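Long-range contacts in inorganic polyphosphate/ATP-glucomannokinase (Arthrobacter sp., PDB 1WOQ), which catalyses phosphoryl transfer from inorganic polyphosphate or ATP to glucose or mannose, as a member of the ROK family of sugar kinases: residues A[141-146]-A[157-162]; A[134-139]-A[240-245]; A[120-125]-A[166-171]; A[127-132]-A[256-261]. All blocks are in the same frame, centred on the assembly; numbering follows the deposited sequence.

Contact 1: A[141-146]-A[157-162]; sequences KGTVLV and FIFDGK
The beta hairpin of strands 143-149 and 153-159 is joined here near its open end, where V144 and I158 form an antiparallel hydrogen-bonded pair. V144 N reaches I158 O at 2.8 Å in an almost straight bond (176°), and I158 N returns to V144 O at 3.0 Å. Two residues on, the pairing turns into a clamp on G142: its O accepts from D160 N, while its N-H meets D160 OD1 at 2.8 Å. D160 is the second residue of a type I' turn from F159 to K162, and its bonds to G142 tie that turn to the other strand. On the sheet face opposite V144 and I158, L145 CD2 sits over one face of the F157 ring, 3.8 Å from its centroid, a CH-pi contact. F157 reaches there with CG anti to its backbone N (chi1 -162°). T143 OG1 comes to the edge of the F159 ring, 3.4 Å from F159 CD1. Were F157 an alanine, L145 CD2 would probably lose its aromatic floor and a gap would open beside T143 CG2. Strand 162-164 flanks the hairpin through V164, strand 217-221 lies beyond V144 and L145, and F213 meets F157 edge-to-face.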
loop_
_atom_site.group_PDB
_atom_site.type_symbol
_atom_site.label_atom_id
_atom_site.label_comp_id
_atom_site.label_asym_id
_atom_site.label_seq_id
_atom_site.Cartn_x
_atom_site.Cartn_y
_atom_site.Cartn_z
ATOM N N LYS A 141 14.177 -1.111 15.139
ATOM C CA LYS A 141 15.206 -0.411 14.384
ATOM C C LYS A 141 15.755 -1.339 13.311
ATOM O O LYS A 141 15.394 -2.516 13.251
ATOM C CB LYS A 141 16.338 0.046 15.305
ATOM C CG LYS A 141 16.945 -1.060 16.151
ATOM C CD LYS A 141 18.162 -0.574 16.947
ATOM C CE LYS A 141 17.824 0.567 17.906
ATOM N NZ LYS A 141 17.490 1.843 17.211
ATOM N N GLY A 142 16.618 -0.803 12.461
ATOM C CA GLY A 142 17.195 -1.613 11.410
ATOM C C GLY A 142 16.240 -1.827 10.256
ATOM O O GLY A 142 15.260 -1.101 10.094
ATOM N N THR A 143 16.521 -2.847 9.460
ATOM C CA THR A 143 15.714 -3.155 8.290
ATOM C C THR A 143 14.434 -3.914 8.592
ATOM O O THR A 143 14.464 -5.002 9.165
ATOM C CB THR A 143 16.539 -3.968 7.285
ATOM O OG1 THR A 143 17.697 -3.214 6.919
ATOM C CG2 THR A 143 15.722 -4.283 6.033
ATOM N N VAL A 144 13.311 -3.323 8.193
ATOM C CA VAL A 144 11.993 -3.921 8.373
ATOM C C VAL A 144 11.328 -3.919 7.004
ATOM O O VAL A 144 11.174 -2.870 6.387
ATOM C CB VAL A 144 11.134 -3.103 9.369
ATOM C CG1 VAL A 144 9.713 -3.653 9.414
ATOM C CG2 VAL A 144 11.765 -3.164 10.761
ATOM N N LEU A 145 10.935 -5.091 6.520
ATOM C CA LEU A 145 10.312 -5.158 5.204
ATOM C C LEU A 145 8.847 -5.542 5.290
ATOM O O LEU A 145 8.499 -6.607 5.793
ATOM C CB LEU A 145 11.069 -6.154 4.314
ATOM C CG LEU A 145 12.568 -5.866 4.155
ATOM C CD1 LEU A 145 13.215 -6.952 3.299
ATOM C CD2 LEU A 145 12.767 -4.495 3.525
ATOM N N VAL A 146 7.987 -4.651 4.806
ATOM C CA VAL A 146 6.551 -4.891 4.806
ATOM C C VAL A 146 6.194 -5.400 3.413
ATOM O O VAL A 146 6.309 -4.673 2.428
ATOM C CB VAL A 146 5.776 -3.590 5.102
ATOM C CG1 VAL A 146 4.288 -3.890 5.256
ATOM C CG2 VAL A 146 6.315 -2.948 6.373
ATOM N N PHE A 157 10.194 -0.683 2.110
ATOM C CA PHE A 157 11.506 -0.877 2.715
ATOM C C PHE A 157 11.662 0.177 3.810
ATOM O O PHE A 157 11.760 1.372 3.527
ATOM C CB PHE A 157 12.598 -0.715 1.648
ATOM C CG PHE A 157 13.933 -1.299 2.039
ATOM C CD1 PHE A 157 14.508 -2.311 1.274
ATOM C CD2 PHE A 157 14.616 -0.832 3.159
ATOM C CE1 PHE A 157 15.752 -2.851 1.619
ATOM C CE2 PHE A 157 15.856 -1.363 3.516
ATOM C CZ PHE A 157 16.427 -2.375 2.744
ATOM N N ILE A 158 11.662 -0.274 5.060
ATOM C CA ILE A 158 11.798 0.615 6.207
ATOM C C ILE A 158 13.164 0.383 6.858
ATOM O O ILE A 158 13.575 -0.760 7.041
ATOM C CB ILE A 158 10.703 0.328 7.274
ATOM C CG1 ILE A 158 9.308 0.394 6.643
ATOM C CG2 ILE A 158 10.810 1.333 8.422
ATOM C CD1 ILE A 158 8.954 1.745 6.049
ATOM N N PHE A 159 13.871 1.463 7.179
ATOM C CA PHE A 159 15.167 1.349 7.847
ATOM C C PHE A 159 15.223 2.359 8.984
ATOM O O PHE A 159 15.119 3.568 8.761
ATOM C CB PHE A 159 16.329 1.604 6.886
ATOM C CG PHE A 159 17.674 1.345 7.506
ATOM C CD1 PHE A 159 18.055 0.052 7.846
ATOM C CD2 PHE A 159 18.535 2.398 7.806
ATOM C CE1 PHE A 159 19.272 -0.198 8.479
ATOM C CE2 PHE A 159 19.757 2.160 8.440
ATOM C CZ PHE A 159 20.123 0.859 8.777
ATOM N N ASP A 160 15.394 1.857 10.203
ATOM C CA ASP A 160 15.432 2.710 11.386
ATOM C C ASP A 160 14.163 3.554 11.452
ATOM O O ASP A 160 14.198 4.735 11.816
ATOM C CB ASP A 160 16.671 3.617 11.371
ATOM C CG ASP A 160 17.941 2.885 11.777
ATOM O OD1 ASP A 160 17.846 1.754 12.295
ATOM O OD2 ASP A 160 19.040 3.453 11.590
ATOM N N GLY A 161 13.043 2.940 11.084
ATOM C CA GLY A 161 11.761 3.624 11.121
ATOM C C GLY A 161 11.503 4.618 10.003
ATOM O O GLY A 161 10.451 5.265 9.977
ATOM N N LYS A 162 12.445 4.741 9.075
ATOM C CA LYS A 162 12.297 5.674 7.963
ATOM C C LYS A 162 12.040 4.927 6.663
ATOM O O LYS A 162 12.577 3.846 6.446
ATOM C CB LYS A 162 13.561 6.524 7.797
ATOM C CG LYS A 162 13.996 7.287 9.038
ATOM C CD LYS A 162 15.115 8.275 8.707
ATOM C CE LYS A 162 16.328 7.585 8.094
ATOM N NZ LYS A 162 17.342 8.565 7.596
HETATM O O HOH W 1 12.898 0.076 11.254
#

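Contact 2: A[134-139]-A[240-245]; sequences YGAGAG and PIVPAV
V245 lays its side chain against the backbone of G135 and A136, and its atoms can be followed outward one by one. CB already lies 3.7 Å from G135 CA. From there the two methyls part: CG1, anti to the backbone N (chi1 171°), runs toward Y134 O and stays at a loose 4.4 Å from it, whereas CG2 turns in toward the A136 amide. V245 CG2 does most of the touching, coming within 3.3 Å of A136 N and lying 4.1 Å from A136 CB. The absence of a side chain at G135 matters for this fit, since a beta carbon there would point at V245 and lie tight against V245 CB. A136 takes the opposite part: its single methyl points toward the other segment and is shared between V245 CG2 and V242 CG2, the latter 4.0 Å from A136 CB. P243 O adds a more distant touch to the same methyl. The contact is therefore apolar and small, a valine-alanine-valine cluster laid against a turn. That turn is a type I beta turn from G135 to A138, closed by A138 N to G135 O. It follows helix 123-134, and strand 241-243, which carries V242, is the outermost strand of its sheet, bonded through V242 to F218 and V220. A136 and A244 both touch I219 of strand 217-221, and the Y134 ring packs on V253 and I257 of helix 250-262, with its hydroxyl bonded to L31 O.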
loop_
_atom_site.group_PDB
_atom_site.type_symbol
_atom_site.label_atom_id
_atom_site.label_comp_id
_atom_site.label_asym_id
_atom_site.label_seq_id
_atom_site.Cartn_x
_atom_site.Cartn_y
_atom_site.Cartn_z
ATOM N N TYR A 134 2.409 3.200 13.521
ATOM C CA TYR A 134 1.309 2.731 14.359
ATOM C C TYR A 134 1.146 1.220 14.442
ATOM O O TYR A 134 0.299 0.737 15.197
ATOM C CB TYR A 134 -0.014 3.295 13.832
ATOM C CG TYR A 134 -0.022 4.783 13.591
ATOM C CD1 TYR A 134 -0.037 5.682 14.657
ATOM C CD2 TYR A 134 -0.041 5.296 12.292
ATOM C CE1 TYR A 134 -0.075 7.058 14.436
ATOM C CE2 TYR A 134 -0.079 6.666 12.061
ATOM C CZ TYR A 134 -0.097 7.541 13.138
ATOM O OH TYR A 134 -0.145 8.899 12.914
ATOM N N GLY A 135 1.933 0.476 13.673
ATOM C CA GLY A 135 1.777 -0.967 13.665
ATOM C C GLY A 135 2.913 -1.846 14.154
ATOM O O GLY A 135 3.624 -1.511 15.098
ATOM N N ALA A 136 3.071 -2.985 13.487
ATOM C CA ALA A 136 4.080 -3.979 13.839
ATOM C C ALA A 136 5.537 -3.542 13.709
ATOM O O ALA A 136 6.442 -4.261 14.142
ATOM C CB ALA A 136 3.841 -5.250 13.024
ATOM N N GLY A 137 5.773 -2.375 13.120
ATOM C CA GLY A 137 7.140 -1.905 12.970
ATOM C C GLY A 137 7.576 -0.892 14.015
ATOM O O GLY A 137 8.757 -0.554 14.116
ATOM N N ALA A 138 6.624 -0.399 14.799
ATOM C CA ALA A 138 6.931 0.593 15.821
ATOM C C ALA A 138 7.951 0.055 16.818
ATOM O O ALA A 138 7.795 -1.047 17.337
ATOM C CB ALA A 138 5.650 1.010 16.554
ATOM N N GLY A 139 8.995 0.834 17.070
ATOM C CA GLY A 139 10.010 0.419 18.023
ATOM C C GLY A 139 11.036 -0.567 17.495
ATOM O O GLY A 139 11.893 -1.036 18.244
ATOM N N PRO A 240 11.887 -13.138 12.049
ATOM C CA PRO A 240 10.531 -13.246 12.586
ATOM C C PRO A 240 9.583 -12.654 11.549
ATOM O O PRO A 240 9.928 -11.692 10.856
ATOM C CB PRO A 240 10.597 -12.428 13.876
ATOM C CG PRO A 240 11.689 -11.437 13.606
ATOM C CD PRO A 240 12.725 -12.265 12.887
ATOM N N ILE A 241 8.399 -13.237 11.425
ATOM C CA ILE A 241 7.440 -12.755 10.443
ATOM C C ILE A 241 6.053 -12.709 11.064
ATOM O O ILE A 241 5.575 -13.695 11.631
ATOM C CB ILE A 241 7.472 -13.654 9.173
ATOM C CG1 ILE A 241 6.491 -13.124 8.125
ATOM C CG2 ILE A 241 7.176 -15.109 9.543
ATOM C CD1 ILE A 241 6.720 -13.699 6.731
ATOM N N VAL A 242 5.421 -11.545 10.975
ATOM C CA VAL A 242 4.103 -11.349 11.554
ATOM C C VAL A 242 3.169 -10.605 10.609
ATOM O O VAL A 242 3.609 -9.883 9.709
ATOM C CB VAL A 242 4.195 -10.538 12.871
ATOM C CG1 VAL A 242 5.199 -11.182 13.816
ATOM C CG2 VAL A 242 4.603 -9.099 12.567
ATOM N N PRO A 243 1.857 -10.779 10.797
ATOM C CA PRO A 243 0.918 -10.078 9.924
ATOM C C PRO A 243 0.868 -8.601 10.303
ATOM O O PRO A 243 1.183 -8.229 11.438
ATOM C CB PRO A 243 -0.399 -10.797 10.193
ATOM C CG PRO A 243 -0.268 -11.190 11.634
ATOM C CD PRO A 243 1.150 -11.709 11.696
ATOM N N ALA A 244 0.485 -7.761 9.348
ATOM C CA ALA A 244 0.386 -6.325 9.578
ATOM C C ALA A 244 -0.753 -6.000 10.543
ATOM O O ALA A 244 -1.767 -6.704 10.581
ATOM C CB ALA A 244 0.161 -5.604 8.250
ATOM N N VAL A 245 -0.577 -4.931 11.316
ATOM C CA VAL A 245 -1.583 -4.480 12.274
ATOM C C VAL A 245 -2.721 -3.805 11.508
ATOM O O VAL A 245 -3.900 -4.053 11.773
ATOM C CB VAL A 245 -0.972 -3.487 13.286
ATOM C CG1 VAL A 245 -2.065 -2.852 14.136
ATOM C CG2 VAL A 245 0.034 -4.215 14.177
#

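Contact 3: A[120-125]-A[166-171]; sequences VINDAD and NAELGH. With BGC (beta-D-glucopyranose), chain C.
D125 and N166 make the direct polar link between the two segments: N166 N donates to D125 OD2 at 2.8 Å, nearly straight at 171°, on the syn lone pair of that oxygen. A water extends the grip, donating to D125 OD1 and accepting from A167 N, so that both carboxylate oxygens hold the loop. A second group of bonds is capping. N122, at the N-cap of helix 123-134, holds CG anti to its backbone N (chi1 170°), which places the amide between the helix start and the sugar; OD1 accepts from D125 N at 3.0 Å, in the carbonyl plane, and weakly from A124 N. The third group belongs to beta-D-glucopyranose. D123 spreads its oxygens, OD2 to O4 at 2.5 Å and OD1 to O6, while E168 clasps the other side, OE1 to O2 at 2.6 Å and OE2 to O3 at 2.6 Å. H171 NE2 donates to O2 at 2.8 Å, and D178 holds its ND1. N122 ND2 adds weak bonds to O3 and O4 and also donates to G84 O. With a leucine in its place, the helix start is likely to lose its cap, and O3 and O4 their amide donor. E168 and H171, the ends of the ExGH sequence of ROK sugar kinases, line the glucose pocket with N122 and D123; E180 and N96 also bond the sugar, and the O6-D123 bond is consistent with O6 being the phosphoryl acceptor.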
loop_
_atom_site.group_PDB
_atom_site.type_symbol
_atom_site.label_atom_id
_atom_site.label_comp_id
_atom_site.label_asym_id
_atom_site.label_seq_id
_atom_site.Cartn_x
_atom_site.Cartn_y
_atom_site.Cartn_z
ATOM N N VAL A 120 0.856 11.970 -4.094
ATOM C CA VAL A 120 0.775 10.528 -4.229
ATOM C C VAL A 120 2.023 9.815 -3.729
ATOM O O VAL A 120 3.137 10.347 -3.786
ATOM C CB VAL A 120 0.527 10.147 -5.713
ATOM C CG1 VAL A 120 0.442 8.638 -5.875
ATOM C CG2 VAL A 120 -0.759 10.813 -6.208
ATOM N N ILE A 121 1.817 8.605 -3.227
ATOM C CA ILE A 121 2.899 7.772 -2.723
ATOM C C ILE A 121 2.552 6.339 -3.099
ATOM O O ILE A 121 1.378 6.000 -3.253
ATOM C CB ILE A 121 3.022 7.885 -1.188
ATOM C CG1 ILE A 121 4.124 6.950 -0.679
ATOM C CG2 ILE A 121 1.680 7.563 -0.534
ATOM C CD1 ILE A 121 4.378 7.067 0.817
ATOM N N ASN A 122 3.562 5.498 -3.272
ATOM C CA ASN A 122 3.295 4.108 -3.611
ATOM C C ASN A 122 2.424 3.462 -2.529
ATOM O O ASN A 122 2.601 3.730 -1.342
ATOM C CB ASN A 122 4.607 3.340 -3.756
ATOM C CG ASN A 122 4.389 1.855 -3.870
ATOM O OD1 ASN A 122 4.477 1.131 -2.880
ATOM N ND2 ASN A 122 4.081 1.389 -5.079
ATOM N N ASP A 123 1.491 2.607 -2.939
ATOM C CA ASP A 123 0.591 1.964 -1.987
ATOM C C ASP A 123 1.279 1.123 -0.906
ATOM O O ASP A 123 0.896 1.181 0.268
ATOM C CB ASP A 123 -0.462 1.120 -2.723
ATOM C CG ASP A 123 0.139 -0.033 -3.517
ATOM O OD1 ASP A 123 -0.568 -1.047 -3.692
ATOM O OD2 ASP A 123 1.295 0.070 -3.979
ATOM N N ALA A 124 2.289 0.346 -1.287
ATOM C CA ALA A 124 3.001 -0.474 -0.308
ATOM C C ALA A 124 3.810 0.426 0.628
ATOM O O ALA A 124 3.888 0.167 1.831
ATOM C CB ALA A 124 3.918 -1.479 -1.018
ATOM N N ASP A 125 4.406 1.482 0.073
ATOM C CA ASP A 125 5.182 2.431 0.871
ATOM C C ASP A 125 4.293 3.052 1.948
ATOM O O ASP A 125 4.718 3.221 3.095
ATOM C CB ASP A 125 5.761 3.546 -0.007
ATOM C CG ASP A 125 6.992 3.110 -0.791
ATOM O OD1 ASP A 125 7.402 1.934 -0.678
ATOM O OD2 ASP A 125 7.549 3.957 -1.522
ATOM N N ASN A 166 10.033 3.511 -2.788
ATOM C CA ASN A 166 9.894 2.758 -4.022
ATOM C C ASN A 166 10.582 1.409 -4.194
ATOM O O ASN A 166 11.007 1.075 -5.298
ATOM C CB ASN A 166 10.272 3.678 -5.191
ATOM C CG ASN A 166 9.313 4.853 -5.343
ATOM O OD1 ASN A 166 9.729 6.018 -5.406
ATOM N ND2 ASN A 166 8.024 4.551 -5.407
ATOM N N ALA A 167 10.691 0.618 -3.131
ATOM C CA ALA A 167 11.295 -0.705 -3.301
ATOM C C ALA A 167 10.231 -1.535 -4.025
ATOM O O ALA A 167 9.071 -1.553 -3.609
ATOM C CB ALA A 167 11.624 -1.331 -1.946
ATOM N N GLU A 168 10.613 -2.208 -5.108
ATOM C CA GLU A 168 9.664 -3.021 -5.873
ATOM C C GLU A 168 10.018 -4.502 -5.805
ATOM O O GLU A 168 10.196 -5.155 -6.830
ATOM C CB GLU A 168 9.637 -2.557 -7.338
ATOM C CG GLU A 168 8.888 -1.243 -7.571
ATOM C CD GLU A 168 7.375 -1.404 -7.477
ATOM O OE1 GLU A 168 6.873 -2.499 -7.806
ATOM O OE2 GLU A 168 6.688 -0.428 -7.099
ATOM N N LEU A 169 10.106 -5.026 -4.585
ATOM C CA LEU A 169 10.460 -6.424 -4.360
ATOM C C LEU A 169 9.451 -7.430 -4.894
ATOM O O LEU A 169 9.739 -8.627 -4.955
ATOM C CB LEU A 169 10.699 -6.663 -2.864
ATOM C CG LEU A 169 12.132 -6.499 -2.341
ATOM C CD1 LEU A 169 12.912 -5.495 -3.163
ATOM C CD2 LEU A 169 12.090 -6.102 -0.874
ATOM N N GLY A 170 8.271 -6.952 -5.275
ATOM C CA GLY A 170 7.274 -7.846 -5.829
ATOM C C GLY A 170 7.691 -8.221 -7.237
ATOM O O GLY A 170 7.120 -9.128 -7.845
ATOM N N HIS A 171 8.707 -7.532 -7.752
ATOM C CA HIS A 171 9.187 -7.793 -9.100
ATOM C C HIS A 171 10.572 -8.409 -9.172
ATOM O O HIS A 171 11.234 -8.375 -10.210
ATOM C CB HIS A 171 9.082 -6.517 -9.940
ATOM C CG HIS A 171 7.665 -6.090 -10.168
ATOM N ND1 HIS A 171 6.754 -6.887 -10.830
ATOM C CD2 HIS A 171 6.974 -5.009 -9.735
ATOM C CE1 HIS A 171 5.564 -6.317 -10.791
ATOM N NE2 HIS A 171 5.668 -5.177 -10.131
HETATM C C2 BGC C . 3.437 -2.873 -8.148
HETATM C C3 BGC C . 3.786 -2.147 -6.842
HETATM C C4 BGC C . 2.619 -2.260 -5.850
HETATM C C5 BGC C . 2.239 -3.737 -5.664
HETATM C C6 BGC C . 1.039 -3.948 -4.761
HETATM C C1 BGC C . 3.048 -4.319 -7.830
HETATM O O1 BGC C . 2.689 -4.992 -8.986
HETATM O O2 BGC C . 4.550 -2.851 -9.025
HETATM O O3 BGC C . 4.072 -0.781 -7.102
HETATM O O4 BGC C . 2.994 -1.699 -4.596
HETATM O O5 BGC C . 1.925 -4.330 -6.943
HETATM O O6 BGC C . -0.075 -3.181 -5.191
HETATM O O HOH W 2 9.967 1.060 -0.249
#

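Contact 4: A[127-132]-A[256-261]; sequences AGLAEA and AIEIAL
On the helix whose L129 and A130 pack against I257, the polar atom gripped more than once is E131 OE1, on the face turned away from the second helix. It accepts from A136 N and V245 N, and its partner oxygen OE2 takes L246 N, so the buried carboxylate is held by three backbone amides, which would probably stabilise its negative charge. The facing side is mostly apolar. I257 CD1 rests on the backbone, 3.6 Å from L129 O and 3.7 Å from A130 CA, while I257 CG2 meets L129 CB at 4.1 Å. L129 sends its two methyls apart: CD1 comes 3.3 Å from E258 OE1, and CD2 lies 4.1 Å from L261 CD1, the two leucine side chains running antiparallel alongside each other. E258 reaches L129 because its chain bends at chi2 (60°), bringing OE1 to L129 CD1. The segments 127-132 and 256-261 run 81° apart in direction, with axes 9.6 Å apart at closest. In this actin-like ATPase fold, helix 123-134 leads from strand 118-122 of one sheet to strand 143-149 of the other, and helix 250-262 follows strand 241-243. I121 of strand 118-122 lies against both L129 and E258. L31 touches I257 and A260, and I257 also packs on R133.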
loop_
_atom_site.group_PDB
_atom_site.type_symbol
_atom_site.label_atom_id
_atom_site.label_comp_id
_atom_site.label_asym_id
_atom_site.label_seq_id
_atom_site.Cartn_x
_atom_site.Cartn_y
_atom_site.Cartn_z
ATOM N N ALA A 127 1.578 1.723 3.243
ATOM C CA ALA A 127 1.302 0.676 4.222
ATOM C C ALA A 127 2.490 0.558 5.176
ATOM O O ALA A 127 2.316 0.339 6.376
ATOM C CB ALA A 127 1.056 -0.659 3.518
ATOM N N GLY A 128 3.696 0.704 4.632
ATOM C CA GLY A 128 4.900 0.624 5.446
ATOM C C GLY A 128 5.003 1.765 6.443
ATOM O O GLY A 128 5.347 1.551 7.612
ATOM N N LEU A 129 4.705 2.983 5.997
ATOM C CA LEU A 129 4.757 4.143 6.888
ATOM C C LEU A 129 3.807 3.915 8.057
ATOM O O LEU A 129 4.144 4.183 9.216
ATOM C CB LEU A 129 4.341 5.420 6.149
ATOM C CG LEU A 129 5.288 6.014 5.108
ATOM C CD1 LEU A 129 4.594 7.161 4.374
ATOM C CD2 LEU A 129 6.552 6.501 5.794
ATOM N N ALA A 130 2.614 3.421 7.744
ATOM C CA ALA A 130 1.612 3.156 8.766
ATOM C C ALA A 130 2.073 2.083 9.755
ATOM O O ALA A 130 1.916 2.251 10.959
ATOM C CB ALA A 130 0.299 2.743 8.115
ATOM N N GLU A 131 2.637 0.986 9.252
ATOM C CA GLU A 131 3.109 -0.083 10.134
ATOM C C GLU A 131 4.281 0.374 10.989
ATOM O O GLU A 131 4.413 -0.036 12.142
ATOM C CB GLU A 131 3.531 -1.321 9.329
ATOM C CG GLU A 131 2.387 -2.111 8.726
ATOM C CD GLU A 131 1.374 -2.572 9.764
ATOM O OE1 GLU A 131 1.774 -3.225 10.752
ATOM O OE2 GLU A 131 0.175 -2.283 9.587
ATOM N N ALA A 132 5.137 1.215 10.419
ATOM C CA ALA A 132 6.304 1.717 11.136
ATOM C C ALA A 132 5.918 2.651 12.279
ATOM O O ALA A 132 6.525 2.625 13.358
ATOM C CB ALA A 132 7.232 2.444 10.165
ATOM N N ALA A 256 -1.820 9.684 4.616
ATOM C CA ALA A 256 -1.944 10.864 5.467
ATOM C C ALA A 256 -0.601 11.146 6.136
ATOM O O ALA A 256 -0.165 12.296 6.220
ATOM C CB ALA A 256 -3.024 10.641 6.519
ATOM N N ILE A 257 0.051 10.089 6.613
ATOM C CA ILE A 257 1.357 10.234 7.250
ATOM C C ILE A 257 2.318 10.953 6.310
ATOM O O ILE A 257 3.005 11.884 6.716
ATOM C CB ILE A 257 1.979 8.856 7.603
ATOM C CG1 ILE A 257 1.212 8.216 8.762
ATOM C CG2 ILE A 257 3.459 9.024 7.958
ATOM C CD1 ILE A 257 1.689 6.818 9.111
ATOM N N GLU A 258 2.363 10.511 5.053
ATOM C CA GLU A 258 3.255 11.113 4.070
ATOM C C GLU A 258 3.016 12.615 3.938
ATOM O O GLU A 258 3.970 13.388 3.866
ATOM C CB GLU A 258 3.095 10.428 2.706
ATOM C CG GLU A 258 4.124 10.865 1.655
ATOM C CD GLU A 258 5.562 10.586 2.072
ATOM O OE1 GLU A 258 5.776 9.950 3.125
ATOM O OE2 GLU A 258 6.486 10.997 1.339
ATOM N N ILE A 259 1.753 13.031 3.898
ATOM C CA ILE A 259 1.442 14.459 3.799
ATOM C C ILE A 259 2.105 15.193 4.956
ATOM O O ILE A 259 2.805 16.187 4.761
ATOM C CB ILE A 259 -0.070 14.742 3.908
ATOM C CG1 ILE A 259 -0.805 14.199 2.689
ATOM C CG2 ILE A 259 -0.307 16.249 4.051
ATOM C CD1 ILE A 259 -2.288 14.453 2.744
ATOM N N ALA A 260 1.863 14.689 6.162
ATOM C CA ALA A 260 2.410 15.273 7.379
ATOM C C ALA A 260 3.929 15.368 7.337
ATOM O O ALA A 260 4.499 16.412 7.655
ATOM C CB ALA A 260 1.971 14.452 8.586
ATOM N N LEU A 261 4.584 14.278 6.947
ATOM C CA LEU A 261 6.039 14.263 6.871
ATOM C C LEU A 261 6.546 15.289 5.867
ATOM O O LEU A 261 7.497 16.020 6.141
ATOM C CB LEU A 261 6.540 12.873 6.477
ATOM C CG LEU A 261 6.286 11.732 7.466
ATOM C CD1 LEU A 261 6.839 10.437 6.891
ATOM C CD2 LEU A 261 6.940 12.047 8.804
#

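Helix 123-134 and the turn after it string the four contacts together: 120-125 begins it, 127-132 is its middle, 134-139 leaves its end and 141-146 opens the next strand. Their partners follow later, first 157-162, then 166-171, 240-245 and 256-261. Contacts 1 and 2 lie 11 Å apart, centre to centre, and reach the same sheet; contact 3 sits 14 Å from contact 1 and 18 Å from contact 2, at the sugar. Contact 4 touches contact 1, where V146 packs on G128 and I158 on A132, and it also touches contacts 2 and 3. One helix thus links the sugar site to the second sheet and to the C-terminal helix.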